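Local coordinates for protein major pollen allergen Pla l 1 (Plantago lanceolata, PDB 4Z8W) that is a secreted major pollen allergen of the Ole e 1-like family that probably binds zinc, at residues V38-K43 against S100-S105; Y63-V68 against C74-V79. All coordinates share one frame; numbering follows the deposited sequence.

In the fold
Both contacts lie in the core of the beta sandwich, their centres 6 Å apart, and along the chain interaction 2 is nested inside the loop that interaction 1 closes. Strand 74-80 ties them together. It sits between strands 37-42 and 100-102, which interaction 1 brings together, and it supplies one side of interaction 2. Besides the backbone pairing of 37-42 with 74-80, the contacts are joined by the disulfide Cys42 SG to Cys74 SG at 2.2 Å and by a probable hydrogen bond of 2.8 Å between Ile76 N and Ser100 O. The zinc ion, held by Asp45 and Asp73, lies near one end of this region, about 9 Å from the side chain of Cys42.

Interaction 1 (V38-K43 against S100-S105); sequences VQLDCK and SKVDLS
Leu40 reaches Val102 and Leu104 in a small, buried apolar contact between next-but-one strands of the antiparallel sheet of a beta sandwich. Strand 74-80 runs between 37-42 and 100-102, so the two touching segments share no hydrogen bond and meet through side chains on the core face. At the closest point the CA atoms of Leu40 and Val102 are 9.1 Å apart. Leu40 spans the gap with its forked end. Its CG lies anti to the backbone N (chi1 170°), and from there CD1 comes within 4.0 Å of Val102 CG1, the two side chains crossing at about a right angle. The other prong, CD2, approaches Leu104 CD1 at 4.2 Å. Strand 62-68 of the facing sheet covers this cluster, with Leu65 and Val67 against Leu40. Elsewhere on 38-43, Gln39 NE2 donates to the syn lone pair of Asp41 OD1 (2.8 Å, 162°), linking two side chains on the opposite face of the strand from Leu40. Beyond Val102 the chain makes an Asx turn, in which Ser105 N meets Asp103 OD1 at 2.8 Å. Leu104 CD1 has a second neighbour across the contact in Cys42 SG, the sulfur of the disulfide to Cys74, at 4.5 Å.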
loop_
_atom_site.group_PDB
_atom_site.type_symbol
_atom_site.label_atom_id
_atom_site.label_comp_id
_atom_site.label_asym_id
_atom_site.label_seq_id
_atom_site.Cartn_x
_atom_site.Cartn_y
_atom_site.Cartn_z
ATOM N N VAL A 38 2.817 5.474 3.725
ATOM C CA VAL A 38 2.735 4.915 2.379
ATOM C C VAL A 38 2.981 6.042 1.354
ATOM O O VAL A 38 2.967 7.238 1.686
ATOM C CB VAL A 38 1.382 4.193 2.132
ATOM C CG1 VAL A 38 1.077 3.107 3.191
ATOM C CG2 VAL A 38 0.232 5.190 2.166
ATOM N N GLN A 39 3.262 5.690 0.117
ATOM C CA GLN A 39 3.416 6.709 -0.896
ATOM C C GLN A 39 2.866 6.213 -2.239
ATOM O O GLN A 39 3.210 5.090 -2.683
ATOM C CB GLN A 39 4.904 7.038 -1.044
ATOM C CG GLN A 39 5.214 8.129 -2.064
ATOM C CD GLN A 39 6.639 8.599 -1.930
ATOM O OE1 GLN A 39 7.073 8.948 -0.815
ATOM N NE2 GLN A 39 7.399 8.549 -3.031
ATOM N N LEU A 40 1.982 7.030 -2.800
ATOM C CA LEU A 40 1.520 6.938 -4.234
ATOM C C LEU A 40 2.511 7.600 -5.207
ATOM O O LEU A 40 2.904 8.760 -5.011
ATOM C CB LEU A 40 0.104 7.534 -4.376
ATOM C CG LEU A 40 -0.318 7.702 -5.883
ATOM C CD1 LEU A 40 -0.541 6.339 -6.549
ATOM C CD2 LEU A 40 -1.537 8.611 -6.113
ATOM N N ASP A 41 3.003 6.854 -6.197
ATOM C CA ASP A 41 3.887 7.362 -7.250
ATOM C C ASP A 41 3.310 6.996 -8.592
ATOM O O ASP A 41 2.970 5.802 -8.813
ATOM C CB ASP A 41 5.286 6.721 -7.158
ATOM C CG ASP A 41 6.008 7.080 -5.832
ATOM O OD1 ASP A 41 6.073 8.268 -5.500
ATOM O OD2 ASP A 41 6.425 6.177 -5.093
ATOM N N CYS A 42 3.202 7.984 -9.481
ATOM C CA CYS A 42 2.669 7.780 -10.856
ATOM C C CYS A 42 3.716 8.323 -11.821
ATOM O O CYS A 42 4.249 9.440 -11.629
ATOM C CB CYS A 42 1.374 8.562 -11.118
ATOM S SG CYS A 42 -0.018 8.287 -10.016
ATOM N N LYS A 43 4.004 7.557 -12.855
ATOM C CA LYS A 43 4.935 7.988 -13.899
ATOM C C LYS A 43 4.226 8.700 -15.023
ATOM O O LYS A 43 4.854 9.495 -15.750
ATOM C CB LYS A 43 5.686 6.805 -14.445
ATOM C CG LYS A 43 6.441 6.093 -13.336
ATOM C CD LYS A 43 7.182 4.885 -13.869
ATOM C CE LYS A 43 8.072 4.387 -12.735
ATOM N NZ LYS A 43 8.712 3.097 -13.103
ATOM N N SER A 100 0.943 -1.848 -4.514
ATOM C CA SER A 100 -0.452 -1.973 -4.880
ATOM C C SER A 100 -0.777 -1.066 -6.056
ATOM O O SER A 100 -0.656 0.148 -5.951
ATOM C CB SER A 100 -1.392 -1.684 -3.684
ATOM O OG SER A 100 -1.266 -2.770 -2.785
ATOM N N LYS A 101 -1.271 -1.651 -7.149
ATOM C CA LYS A 101 -1.582 -0.841 -8.296
ATOM C C LYS A 101 -2.938 -0.165 -8.076
ATOM O O LYS A 101 -3.826 -0.686 -7.403
ATOM C CB LYS A 101 -1.661 -1.734 -9.568
ATOM C CG LYS A 101 -0.288 -1.970 -10.231
ATOM C CD LYS A 101 0.785 -2.277 -9.243
ATOM C CE LYS A 101 2.002 -2.957 -9.878
ATOM N NZ LYS A 101 2.422 -3.937 -8.839
ATOM N N VAL A 102 -3.129 0.941 -8.735
ATOM C CA VAL A 102 -4.406 1.606 -8.675
ATOM C C VAL A 102 -4.713 2.101 -10.071
ATOM O O VAL A 102 -3.804 2.449 -10.843
ATOM C CB VAL A 102 -4.424 2.776 -7.649
ATOM C CG1 VAL A 102 -3.385 3.849 -7.973
ATOM C CG2 VAL A 102 -5.807 3.367 -7.447
ATOM N N ASP A 103 -6.011 2.174 -10.358
ATOM C CA ASP A 103 -6.542 2.693 -11.636
ATOM C C ASP A 103 -7.092 4.089 -11.410
ATOM O O ASP A 103 -8.136 4.264 -10.780
ATOM C CB ASP A 103 -7.645 1.753 -12.159
ATOM C CG ASP A 103 -8.459 2.352 -13.313
ATOM O OD1 ASP A 103 -8.009 3.341 -13.952
ATOM O OD2 ASP A 103 -9.561 1.781 -13.592
ATOM N N LEU A 104 -6.392 5.070 -11.958
ATOM C CA LEU A 104 -6.826 6.468 -11.912
ATOM C C LEU A 104 -7.001 6.966 -13.371
ATOM O O LEU A 104 -6.874 8.186 -13.639
ATOM C CB LEU A 104 -5.805 7.386 -11.179
ATOM C CG LEU A 104 -5.617 6.959 -9.674
ATOM C CD1 LEU A 104 -4.333 7.597 -9.102
ATOM C CD2 LEU A 104 -6.836 7.337 -8.784
ATOM N N SER A 105 -7.290 6.020 -14.284
ATOM C CA SER A 105 -7.393 6.359 -15.734
ATOM C C SER A 105 -8.738 7.018 -16.035
ATOM O O SER A 105 -9.828 6.535 -15.559
ATOM C CB SER A 105 -7.257 5.099 -16.634
ATOM O OG SER A 105 -7.109 5.423 -18.027
#

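Interaction 2 (Y63-V68 against C74-V79); sequences YRLPVV and CEIKLV
Segments 63-68 and 74-79 are strands that run in roughly opposite directions, yet they do not pair: they form a beta-arch, in which the short connection passes from one sheet of the beta sandwich to the other. The CA atoms of Leu65 and Ile76, the nearest across the contact, are 10.0 Å apart, and no hydrogen bond joins the segments. Their backbone bonds go to other strands instead. Tyr63, Leu65 and Val67 bond to strand 8-18, while Glu75 bonds to Asp41 and Ile76 to Ser100. The space between the sheets is bridged by three buried side chains. Ile76 points into it. CG1 lies anti to the carbonyl carbon (chi1 -64°) and faces Leu65, whose CD1 it approaches loosely at 4.5 Å, though it also lies near Tyr63 OH. CG2 makes the closest approach to the tyrosine, meeting the phenol end of the ring obliquely, with CZ 3.9 Å away. The tyrosine reaches across the interior with its ring swung between its own backbone N and carbonyl carbon (chi1 50°), and Val38 and Val117 also touch it. On the other face of strand 62-68, Arg64 forms a salt bridge with Glu12. Tyr63 OH lies closest to the CG2 methyl of Ile76, at 3.5 Å, with the branch-point CB at 3.9 Å.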
loop_
_atom_site.group_PDB
_atom_site.type_symbol
_atom_site.label_atom_id
_atom_site.label_comp_id
_atom_site.label_asym_id
_atom_site.label_seq_id
_atom_site.Cartn_x
_atom_site.Cartn_y
_atom_site.Cartn_z
ATOM N N TYR A 63 -5.335 4.011 4.806
ATOM C CA TYR A 63 -4.876 5.327 4.389
ATOM C C TYR A 63 -5.903 5.847 3.344
ATOM O O TYR A 63 -6.666 5.075 2.782
ATOM C CB TYR A 63 -3.451 5.335 3.760
ATOM C CG TYR A 63 -3.255 4.258 2.637
ATOM C CD1 TYR A 63 -3.665 4.505 1.288
ATOM C CD2 TYR A 63 -2.684 3.027 2.946
ATOM C CE1 TYR A 63 -3.478 3.534 0.309
ATOM C CE2 TYR A 63 -2.491 2.020 1.947
ATOM C CZ TYR A 63 -2.891 2.283 0.659
ATOM O OH TYR A 63 -2.699 1.347 -0.315
ATOM N N ARG A 64 -5.863 7.132 3.023
ATOM C CA ARG A 64 -6.843 7.677 2.048
ATOM C C ARG A 64 -6.153 8.878 1.479
ATOM O O ARG A 64 -6.017 9.947 2.108
ATOM C CB ARG A 64 -8.178 7.968 2.728
ATOM C CG ARG A 64 -9.204 8.686 1.910
ATOM C CD ARG A 64 -10.491 8.833 2.714
ATOM N NE ARG A 64 -11.433 9.703 2.041
ATOM C CZ ARG A 64 -12.395 9.250 1.238
ATOM N NH1 ARG A 64 -12.535 7.931 1.018
ATOM N NH2 ARG A 64 -13.214 10.111 0.645
ATOM N N LEU A 65 -5.595 8.674 0.290
ATOM C CA LEU A 65 -4.765 9.692 -0.302
ATOM C C LEU A 65 -5.585 10.513 -1.285
ATOM O O LEU A 65 -6.250 9.935 -2.176
ATOM C CB LEU A 65 -3.582 9.051 -0.987
ATOM C CG LEU A 65 -2.776 7.972 -0.246
ATOM C CD1 LEU A 65 -1.810 7.317 -1.250
ATOM C CD2 LEU A 65 -1.999 8.516 0.960
ATOM N N PRO A 66 -5.568 11.859 -1.132
ATOM C CA PRO A 66 -6.404 12.718 -2.033
ATOM C C PRO A 66 -5.576 12.992 -3.279
ATOM O O PRO A 66 -4.437 13.387 -3.181
ATOM C CB PRO A 66 -6.594 14.023 -1.200
ATOM C CG PRO A 66 -5.477 14.024 -0.208
ATOM C CD PRO A 66 -4.734 12.690 -0.227
ATOM N N VAL A 67 -6.104 12.663 -4.444
ATOM C CA VAL A 67 -5.322 12.782 -5.694
ATOM C C VAL A 67 -6.035 13.830 -6.569
ATOM O O VAL A 67 -7.240 13.864 -6.586
ATOM C CB VAL A 67 -5.366 11.421 -6.392
ATOM C CG1 VAL A 67 -4.890 11.489 -7.872
ATOM C CG2 VAL A 67 -4.522 10.432 -5.526
ATOM N N VAL A 68 -5.292 14.676 -7.251
ATOM C CA VAL A 68 -5.917 15.627 -8.177
ATOM C C VAL A 68 -5.555 15.174 -9.591
ATOM O O VAL A 68 -4.368 14.951 -9.892
ATOM C CB VAL A 68 -5.335 17.042 -7.949
ATOM C CG1 VAL A 68 -6.054 18.094 -8.833
ATOM C CG2 VAL A 68 -5.391 17.415 -6.454
ATOM N N CYS A 74 0.387 4.205 -11.917
ATOM C CA CYS A 74 0.366 4.563 -10.509
ATOM C C CYS A 74 0.464 3.357 -9.604
ATOM O O CYS A 74 -0.249 2.336 -9.829
ATOM C CB CYS A 74 -0.962 5.251 -10.209
ATOM S SG CYS A 74 -1.178 6.782 -11.123
ATOM N N GLU A 75 1.211 3.491 -8.512
ATOM C CA GLU A 75 1.223 2.443 -7.528
ATOM C C GLU A 75 1.584 2.909 -6.156
ATOM O O GLU A 75 2.255 3.965 -5.992
ATOM C CB GLU A 75 2.109 1.245 -7.951
ATOM C CG GLU A 75 3.574 1.562 -7.945
ATOM C CD GLU A 75 4.378 0.575 -8.821
ATOM O OE1 GLU A 75 5.582 0.459 -8.585
ATOM O OE2 GLU A 75 3.828 -0.033 -9.759
ATOM N N ILE A 76 1.104 2.155 -5.164
ATOM C CA ILE A 76 1.298 2.486 -3.752
ATOM C C ILE A 76 2.394 1.593 -3.155
ATOM O O ILE A 76 2.317 0.332 -3.239
ATOM C CB ILE A 76 0.011 2.437 -2.915
ATOM C CG1 ILE A 76 -0.997 3.485 -3.368
ATOM C CG2 ILE A 76 0.316 2.829 -1.446
ATOM C CD1 ILE A 76 -1.767 3.060 -4.594
ATOM N N LYS A 77 3.410 2.223 -2.528
ATOM C CA LYS A 77 4.450 1.451 -1.793
ATOM C C LYS A 77 4.488 1.756 -0.294
ATOM O O LYS A 77 4.115 2.850 0.120
ATOM C CB LYS A 77 5.848 1.623 -2.445
ATOM C CG LYS A 77 6.472 3.031 -2.334
ATOM C CD LYS A 77 7.797 3.052 -3.151
ATOM C CE LYS A 77 8.442 4.435 -3.201
ATOM N NZ LYS A 77 8.333 5.118 -1.880
ATOM N N LEU A 78 4.867 0.761 0.518
ATOM C CA LEU A 78 5.099 1.009 1.954
ATOM C C LEU A 78 6.395 1.834 2.040
ATOM O O LEU A 78 7.262 1.674 1.206
ATOM C CB LEU A 78 5.376 -0.288 2.693
ATOM C CG LEU A 78 4.203 -1.276 2.749
ATOM C CD1 LEU A 78 4.625 -2.569 3.467
ATOM C CD2 LEU A 78 2.997 -0.606 3.380
ATOM N N VAL A 79 6.485 2.762 2.978
ATOM C CA VAL A 79 7.813 3.454 3.141
ATOM C C VAL A 79 8.279 3.242 4.594
ATOM O O VAL A 79 9.353 2.644 4.827
ATOM C CB VAL A 79 7.707 4.982 2.910
ATOM C CG1 VAL A 79 9.093 5.629 3.061
ATOM C CG2 VAL A 79 6.991 5.314 1.578
#